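Local coordinates for tail spike protein (Acinetobacter phage vB_AbaP_AS12, PDB 6EU4), which serves as the phage tailspike, probably recognising and perhaps degrading surface polysaccharide of its Acinetobacter baumannii host, at residues Tyr125-Pro130 / Phe149-Asn154; Asp174-Ala179 / Leu198-Ala203. One frame throughout, in Å; residues are numbered along the deposited sequence.

Contact 1. Residues Tyr125-Pro130 / Phe149-Asn154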
ATOM      1  N   TYR A 125     -17.459  -8.343 -33.550  1.00 20.03           N
ATOM      2  CA  TYR A 125     -17.967  -7.474 -34.597  1.00 18.64           C
ATOM      3  C   TYR A 125     -16.773  -6.875 -35.324  1.00 20.01           C
ATOM      4  O   TYR A 125     -15.816  -6.434 -34.683  1.00 19.61           O
ATOM      5  CB  TYR A 125     -18.824  -6.368 -34.014  1.00 17.99           C
ATOM      6  CG  TYR A 125     -19.902  -6.833 -33.071  1.00 18.24           C
ATOM      7  CD1 TYR A 125     -21.163  -7.190 -33.533  1.00 17.72           C
ATOM      8  CD2 TYR A 125     -19.656  -6.913 -31.710  1.00 17.96           C
ATOM      9  CE1 TYR A 125     -22.163  -7.605 -32.650  1.00 20.50           C
ATOM     10  CE2 TYR A 125     -20.644  -7.319 -30.818  1.00 17.69           C
ATOM     11  CZ  TYR A 125     -21.880  -7.660 -31.282  1.00 19.08           C
ATOM     12  OH  TYR A 125     -22.836  -8.071 -30.382  1.00 21.10           O
ATOM     13  N   HIS A 126     -16.823  -6.866 -36.655  1.00 19.06           N
ATOM     14  CA  HIS A 126     -15.736  -6.333 -37.470  1.00 17.61           C
ATOM     15  C   HIS A 126     -16.071  -4.923 -37.938  1.00 18.63           C
ATOM     16  O   HIS A 126     -17.218  -4.623 -38.267  1.00 20.40           O
ATOM     17  CB  HIS A 126     -15.462  -7.245 -38.668  1.00 18.99           C
ATOM     18  CG  HIS A 126     -14.870  -8.551 -38.264  1.00 21.35           C
ATOM     19  ND1 HIS A 126     -15.604  -9.526 -37.617  1.00 21.82           N
ATOM     20  CD2 HIS A 126     -13.609  -9.028 -38.369  1.00 21.67           C
ATOM     21  CE1 HIS A 126     -14.816 -10.555 -37.358  1.00 23.39           C
ATOM     22  NE2 HIS A 126     -13.601 -10.279 -37.805  1.00 21.95           N
ATOM     23  N   THR A 127     -15.064  -4.051 -37.935  1.00 19.44           N
ATOM     24  CA  THR A 127     -15.267  -2.636 -38.213  0.50 19.78           C
ATOM     25  C   THR A 127     -14.202  -2.127 -39.167  1.00 18.94           C
ATOM     26  O   THR A 127     -13.033  -2.501 -39.064  1.00 23.16           O
ATOM     27  CB  THR A 127     -15.200  -1.817 -36.936  0.50 21.39           C
ATOM     28  OG1 THR A 127     -13.943  -2.080 -36.288  0.50 18.41           O
ATOM     29  CG2 THR A 127     -16.359  -2.174 -36.026  0.50 23.13           C
ATOM     30  N   SER A 128     -14.604  -1.250 -40.086  1.00 18.71           N
ATOM     31  CA  SER A 128     -13.664  -0.643 -41.021  1.00 19.15           C
ATOM     32  C   SER A 128     -13.235   0.760 -40.606  1.00 22.26           C
ATOM     33  O   SER A 128     -12.324   1.325 -41.228  1.00 21.94           O
ATOM     34  CB  SER A 128     -14.268  -0.576 -42.415  1.00 20.41           C
ATOM     35  OG  SER A 128     -15.257   0.440 -42.461  1.00 22.00           O
ATOM     36  N   VAL A 129     -13.881   1.334 -39.594  1.00 18.83           N
ATOM     37  CA  VAL A 129     -13.507   2.636 -39.050  1.00 16.37           C
ATOM     38  C   VAL A 129     -13.517   2.526 -37.532  1.00 16.13           C
ATOM     39  O   VAL A 129     -14.054   1.558 -36.967  1.00 18.38           O
ATOM     40  CB  VAL A 129     -14.464   3.752 -39.538  1.00 18.45           C
ATOM     41  CG1 VAL A 129     -14.306   3.976 -41.052  1.00 22.58           C
ATOM     42  CG2 VAL A 129     -15.903   3.421 -39.204  1.00 20.11           C
ATOM     43  N   PRO A 130     -12.920   3.489 -36.835  1.00 16.13           N
ATOM     44  CA  PRO A 130     -13.065   3.510 -35.377  1.00 14.98           C
ATOM     45  C   PRO A 130     -14.522   3.737 -35.004  1.00 16.48           C
ATOM     46  O   PRO A 130     -15.301   4.314 -35.771  1.00 18.56           O
ATOM     47  CB  PRO A 130     -12.187   4.698 -34.942  1.00 16.73           C
ATOM     48  CG  PRO A 130     -11.352   5.042 -36.162  1.00 15.00           C
ATOM     49  CD  PRO A 130     -12.202   4.680 -37.322  1.00 16.43           C
ATOM     50  N   PHE A 149     -14.426  -5.975 -30.700  1.00 17.14           N
ATOM     51  CA  PHE A 149     -14.358  -5.313 -31.997  1.00 17.71           C
ATOM     52  C   PHE A 149     -13.038  -5.660 -32.659  1.00 17.76           C
ATOM     53  O   PHE A 149     -11.981  -5.539 -32.029  1.00 17.67           O
ATOM     54  CB  PHE A 149     -14.459  -3.789 -31.864  1.00 17.89           C
ATOM     55  CG  PHE A 149     -15.713  -3.311 -31.189  1.00 18.67           C
ATOM     56  CD1 PHE A 149     -16.936  -3.910 -31.442  1.00 20.50           C
ATOM     57  CD2 PHE A 149     -15.668  -2.256 -30.296  1.00 22.60           C
ATOM     58  CE1 PHE A 149     -18.104  -3.467 -30.805  1.00 21.03           C
ATOM     59  CE2 PHE A 149     -16.833  -1.817 -29.645  1.00 23.27           C
ATOM     60  CZ  PHE A 149     -18.052  -2.435 -29.910  1.00 21.94           C
ATOM     61  N   ILE A 150     -13.108  -6.049 -33.931  1.00 15.99           N
ATOM     62  CA  ILE A 150     -11.943  -6.351 -34.750  0.50 17.16           C
ATOM     63  C   ILE A 150     -11.893  -5.314 -35.864  1.00 18.37           C
ATOM     64  O   ILE A 150     -12.772  -5.283 -36.732  1.00 20.09           O
ATOM     65  CB  ILE A 150     -12.012  -7.768 -35.328  0.50 18.41           C
ATOM     66  CG1 ILE A 150     -12.338  -8.780 -34.218  0.50 19.37           C
ATOM     67  CG2 ILE A 150     -10.711  -8.110 -36.033  0.50 18.46           C
ATOM     68  CD1 ILE A 150     -11.277  -8.883 -33.151  0.50 18.28           C
ATOM     69  N   LYS A 151     -10.867  -4.475 -35.851  1.00 18.36           N
ATOM     70  CA  LYS A 151     -10.726  -3.439 -36.859  1.00 18.67           C
ATOM     71  C   LYS A 151      -9.884  -3.959 -38.017  1.00 18.83           C
ATOM     72  O   LYS A 151      -8.796  -4.502 -37.799  1.00 19.62           O
ATOM     73  CB  LYS A 151     -10.083  -2.199 -36.246  1.00 18.41           C
ATOM     74  CG  LYS A 151      -9.947  -1.093 -37.267  1.00 21.47           C
ATOM     75  CD  LYS A 151     -10.216   0.243 -36.663  1.00 22.06           C
ATOM     76  CE  LYS A 151     -10.231   1.327 -37.715  1.00 23.66           C
ATOM     77  NZ  LYS A 151      -8.888   1.828 -37.959  1.00 22.40           N
ATOM     78  N   THR A 152     -10.373  -3.763 -39.245  1.00 20.32           N
ATOM     79  CA  THR A 152      -9.811  -4.400 -40.431  1.00 20.81           C
ATOM     80  C   THR A 152      -9.037  -3.451 -41.335  1.00 20.69           C
ATOM     81  O   THR A 152      -8.553  -3.877 -42.397  1.00 20.65           O
ATOM     82  CB  THR A 152     -10.926  -5.038 -41.264  1.00 23.51           C
ATOM     83  OG1 THR A 152     -11.782  -4.010 -41.770  1.00 24.83           O
ATOM     84  CG2 THR A 152     -11.748  -6.008 -40.416  1.00 25.70           C
ATOM     85  N   THR A 153      -8.948  -2.186 -40.975  1.00 18.83           N
ATOM     86  CA  THR A 153      -8.288  -1.168 -41.781  1.00 20.41           C
ATOM     87  C   THR A 153      -7.520  -0.235 -40.860  1.00 19.36           C
ATOM     88  O   THR A 153      -7.631  -0.308 -39.629  1.00 18.77           O
ATOM     89  CB  THR A 153      -9.281  -0.297 -42.559  1.00 21.85           C
ATOM     90  OG1 THR A 153      -9.911   0.595 -41.617  1.00 21.70           O
ATOM     91  CG2 THR A 153     -10.332  -1.132 -43.285  1.00 22.49           C
ATOM     92  N   ASN A 154      -6.799   0.701 -41.478  1.00 19.72           N
ATOM     93  CA  ASN A 154      -6.197   1.814 -40.757  1.00 22.25           C
ATOM     94  C   ASN A 154      -7.010   3.101 -40.904  1.00 20.38           C
ATOM     95  O   ASN A 154      -6.480   4.188 -40.658  1.00 20.07           O
ATOM     96  CB  ASN A 154      -4.760   2.034 -41.244  1.00 20.93           C
ATOM     97  CG  ASN A 154      -3.893   0.797 -41.057  1.00 21.15           C
ATOM     98  OD1 ASN A 154      -3.450   0.182 -42.037  1.00 22.05           O
ATOM     99  ND2 ASN A 154      -3.686   0.399 -39.808  1.00 20.42           N
TER
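Y125-T127 and F149-K151 are parallel strands on neighbouring coils of the tailspike's β-helix, paired in register so that like positions stack: Y125 on F149, H126 on I150, T127 on K151. The ladder is regular. I150 N donates to Y125 O (2.8 Å), T127 N to I150 O (2.9 Å), and T152 N carries the pairing one step past the strand, to T127 O (2.9 Å). On the buried face, Y125 CD2 packs against the ring edge of F149 at CE1 (3.9 Å); the Y125 hydroxyl runs on to E92, and helix 106-113 covers both rings through I109. On the other face I150 CB lies over one face of the H126 imidazole, 4.0 Å from the ring centroid and 27° off its normal, a CH-pi contact, while T152 CG2 comes in at the ring edge.

Beyond the strands, side chains keep the two segments joined. T153 OG1 donates to S128 O at 2.6 Å, reaching it from above the carbonyl plane, 41° out of it. K151 leaves with CG anti to its backbone N (chi1 -179°), then bends at chi2 and chi4, which lays CE against V129 C (3.5 Å) and the P130 ring. That bend brings K151 NZ to T153 O (3.0 Å) and to N155 O, and it also forms a salt bridge with D174. Two carbonyls and an acid round the amine of this buried lysine would favour its charged form; the carbonyls tie K151 to the turn after its own strand, D174 to the start of strand 175-179.

Contact 2. Residues Asp174-Ala179 / Leu198-Ala203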
ATOM      1  N   ASP A 174      -5.961   6.727 -36.275  1.00 17.84           N
ATOM      2  CA  ASP A 174      -6.146   5.295 -36.515  1.00 18.17           C
ATOM      3  C   ASP A 174      -6.214   4.596 -35.160  1.00 16.67           C
ATOM      4  O   ASP A 174      -5.186   4.348 -34.527  1.00 16.46           O
ATOM      5  CB  ASP A 174      -5.013   4.727 -37.359  1.00 20.10           C
ATOM      6  CG  ASP A 174      -5.178   3.230 -37.611  1.00 19.82           C
ATOM      7  OD1 ASP A 174      -6.292   2.712 -37.379  1.00 18.72           O
ATOM      8  OD2 ASP A 174      -4.203   2.584 -38.042  1.00 19.82           O
ATOM      9  N   ALA A 175      -7.436   4.300 -34.722  1.00 14.92           N
ATOM     10  CA  ALA A 175      -7.723   3.661 -33.450  1.00 14.16           C
ATOM     11  C   ALA A 175      -8.907   2.726 -33.641  1.00 16.52           C
ATOM     12  O   ALA A 175      -9.613   2.802 -34.648  1.00 18.55           O
ATOM     13  CB  ALA A 175      -8.043   4.689 -32.366  1.00 16.26           C
ATOM     14  N   ILE A 176      -9.105   1.815 -32.690  1.00 13.81           N
ATOM     15  CA  ILE A 176     -10.260   0.917 -32.741  1.00 14.24           C
ATOM     16  C   ILE A 176     -11.467   1.559 -32.094  1.00 16.06           C
ATOM     17  O   ILE A 176     -12.567   1.565 -32.661  1.00 14.93           O
ATOM     18  CB  ILE A 176      -9.934  -0.441 -32.079  1.00 15.46           C
ATOM     19  CG1 ILE A 176      -8.679  -1.041 -32.711  1.00 15.57           C
ATOM     20  CG2 ILE A 176     -11.114  -1.387 -32.227  1.00 17.10           C
ATOM     21  CD1 ILE A 176      -8.183  -2.284 -32.000  1.00 17.36           C
HETATM   22  N   MSE A 177     -11.259   2.110 -30.907  1.00 15.37           N
HETATM   23  CA  MSE A 177     -12.296   2.805 -30.159  1.00 13.39           C
HETATM   24  C   MSE A 177     -11.750   4.160 -29.685  1.00 14.30           C
HETATM   25  O   MSE A 177     -10.568   4.278 -29.345  1.00 14.59           O
HETATM   26  CB  MSE A 177     -12.766   1.932 -28.972  1.00 14.87           C
HETATM   27  CG  MSE A 177     -14.058   2.316 -28.381  1.00 22.32           C
HETATM   28 SE   MSE A 177     -14.586   0.902 -27.094  1.00 24.83          SE
HETATM   29  CE  MSE A 177     -16.447   1.257 -27.194  1.00 30.29           C
ATOM     30  N   VAL A 178     -12.606   5.182 -29.695  1.00 14.57           N
ATOM     31  CA  VAL A 178     -12.220   6.552 -29.371  1.00 14.92           C
ATOM     32  C   VAL A 178     -13.221   7.121 -28.375  1.00 15.43           C
ATOM     33  O   VAL A 178     -14.433   7.035 -28.599  1.00 16.70           O
ATOM     34  CB  VAL A 178     -12.182   7.443 -30.630  1.00 15.54           C
ATOM     35  CG1 VAL A 178     -11.734   8.874 -30.291  1.00 16.16           C
ATOM     36  CG2 VAL A 178     -11.280   6.819 -31.695  1.00 14.61           C
ATOM     37  N   ALA A 179     -12.719   7.715 -27.295  1.00 12.98           N
ATOM     38  CA  ALA A 179     -13.547   8.439 -26.336  1.00 13.33           C
ATOM     39  C   ALA A 179     -13.568   9.913 -26.729  1.00 15.51           C
ATOM     40  O   ALA A 179     -12.508  10.525 -26.881  1.00 15.00           O
ATOM     41  CB  ALA A 179     -12.996   8.292 -24.915  1.00 13.79           C
ATOM     42  N   LEU A 198     -10.487  -5.336 -27.939  1.00 14.76           N
ATOM     43  CA  LEU A 198     -10.300  -4.415 -29.058  1.00 16.99           C
ATOM     44  C   LEU A 198      -9.036  -4.872 -29.768  1.00 14.09           C
ATOM     45  O   LEU A 198      -7.951  -4.824 -29.175  1.00 15.66           O
ATOM     46  CB  LEU A 198     -10.122  -2.968 -28.576  1.00 17.68           C
ATOM     47  CG  LEU A 198     -11.240  -2.373 -27.731  1.00 17.86           C
ATOM     48  CD1 LEU A 198     -10.808  -1.036 -27.138  1.00 18.18           C
ATOM     49  CD2 LEU A 198     -12.467  -2.205 -28.582  1.00 18.97           C
ATOM     50  N   GLN A 199      -9.156  -5.331 -31.007  1.00 15.22           N
ATOM     51  CA  GLN A 199      -7.991  -5.833 -31.725  1.00 15.32           C
ATOM     52  C   GLN A 199      -8.006  -5.376 -33.173  1.00 15.07           C
ATOM     53  O   GLN A 199      -9.065  -5.249 -33.787  1.00 15.64           O
ATOM     54  CB  GLN A 199      -7.937  -7.374 -31.700  1.00 18.36           C
ATOM     55  CG  GLN A 199      -7.954  -7.953 -30.302  1.00 21.99           C
ATOM     56  CD  GLN A 199      -7.776  -9.458 -30.290  1.00 27.86           C
ATOM     57  OE1 GLN A 199      -7.252 -10.048 -31.249  1.00 31.15           O
ATOM     58  NE2 GLN A 199      -8.221 -10.093 -29.208  1.00 25.67           N
ATOM     59  N   TYR A 200      -6.808  -5.188 -33.732  1.00 16.33           N
ATOM     60  CA  TYR A 200      -6.677  -5.133 -35.181  1.00 16.17           C
ATOM     61  C   TYR A 200      -6.608  -6.542 -35.751  1.00 18.14           C
ATOM     62  O   TYR A 200      -6.153  -7.473 -35.088  1.00 17.97           O
ATOM     63  CB  TYR A 200      -5.425  -4.369 -35.607  1.00 16.57           C
ATOM     64  CG  TYR A 200      -5.578  -2.883 -35.453  1.00 15.83           C
ATOM     65  CD1 TYR A 200      -5.312  -2.272 -34.245  1.00 16.41           C
ATOM     66  CD2 TYR A 200      -6.021  -2.101 -36.506  1.00 16.86           C
ATOM     67  CE1 TYR A 200      -5.477  -0.896 -34.083  1.00 17.20           C
ATOM     68  CE2 TYR A 200      -6.182  -0.729 -36.362  1.00 16.16           C
ATOM     69  CZ  TYR A 200      -5.911  -0.139 -35.140  1.00 18.26           C
ATOM     70  OH  TYR A 200      -6.083   1.221 -34.996  1.00 19.69           O
ATOM     71  N   ASP A 201      -7.103  -6.687 -36.978  1.00 17.06           N
ATOM     72  CA  ASP A 201      -6.819  -7.852 -37.812  1.00 20.68           C
ATOM     73  C   ASP A 201      -5.311  -8.084 -37.859  1.00 20.80           C
ATOM     74  O   ASP A 201      -4.559  -7.217 -38.301  1.00 20.36           O
ATOM     75  CB  ASP A 201      -7.396  -7.592 -39.206  1.00 22.42           C
ATOM     76  CG  ASP A 201      -7.229  -8.768 -40.177  1.00 27.14           C
ATOM     77  OD1 ASP A 201      -6.489  -9.734 -39.888  1.00 26.34           O
ATOM     78  OD2 ASP A 201      -7.876  -8.696 -41.251  1.00 30.53           O
ATOM     79  N   SER A 202      -4.858  -9.238 -37.350  1.00 22.20           N
ATOM     80  CA  SER A 202      -3.420  -9.474 -37.222  1.00 25.56           C
ATOM     81  C   SER A 202      -2.713  -9.439 -38.566  1.00 27.41           C
ATOM     82  O   SER A 202      -1.495  -9.245 -38.603  1.00 30.55           O
ATOM     83  CB  SER A 202      -3.146 -10.825 -36.540  1.00 28.18           C
ATOM     84  OG  SER A 202      -3.579 -11.888 -37.381  1.00 29.00           O
ATOM     85  N   ALA A 203      -3.447  -9.604 -39.663  1.00 26.70           N
ATOM     86  CA  ALA A 203      -2.853  -9.578 -40.994  1.00 30.07           C
ATOM     87  C   ALA A 203      -2.485  -8.174 -41.460  1.00 30.24           C
ATOM     88  O   ALA A 203      -1.700  -8.041 -42.402  1.00 28.84           O
ATOM     89  CB  ALA A 203      -3.812 -10.207 -42.010  1.00 32.52           C
TER
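D174 OD1 is gripped by two groups: Y200 OH donates to it at 2.8 Å, and K151 NZ meets the same oxygen in a salt bridge. The phenol comes from above the carboxylate plane, 67° out of it, while OD1 lies in the plane of the Y200 ring at its edge; the two flat groups stand 89° apart. D174 OD2 takes a further bond from N154 ND2, which helps fix the rotation of the carboxylate.

Next to this polar end, I176 slides over one face of the Y200 ring. Its CG1 sits 3.9 Å from the ring centroid in a CH-pi contact. With CG1 anti to the carbonyl carbon (chi1 -54°) that atom is set over the tyrosine, and the extended chi2 carries CD1 past the ring to lie against the backbone of Q199, 3.3 Å from Q199 C. The other branch, I176 CG2, meets L198 CD2 at 4.0 Å. M177, here a selenomethionine, crosses L198 at about a right angle, with its CB 4.0 Å from L198 CD1.

The chain turns a corner at I176-M177, and the side chains meet strand 198-200 across the inside of the coil. L198 also touches F149 of the neighbouring strand, and Y200 touches K151. Inward-facing side chains from successive coils, stacked as here, fill the interior of a parallel β-helix; in this one the D174-K151-Y200 cluster lies at the edge of the apolar part.

In the fold
Going from the N terminus, strand 124-127 runs out, the chain turns through P130 into strand 131-133, and its return as strand 148-151 closes contact 1. Only then does contact 2 open, at 174, to close when strand 196-200 comes round; the two lie in series, neither enclosing nor crossing the other. Their centres are about 6 Å apart. Strand 148-151 is shared ground: it pairs with 124-127 on one side and 196-200 on the other, with a probable hydrogen bond from K151 N to Q199 O (2.8 Å). Strand 175-179 pairs in turn with 131-133, and P130 CB packs on A175 O (3.2 Å). Contact 1 therefore stacks coil upon coil, whereas contact 2 bridges the interior.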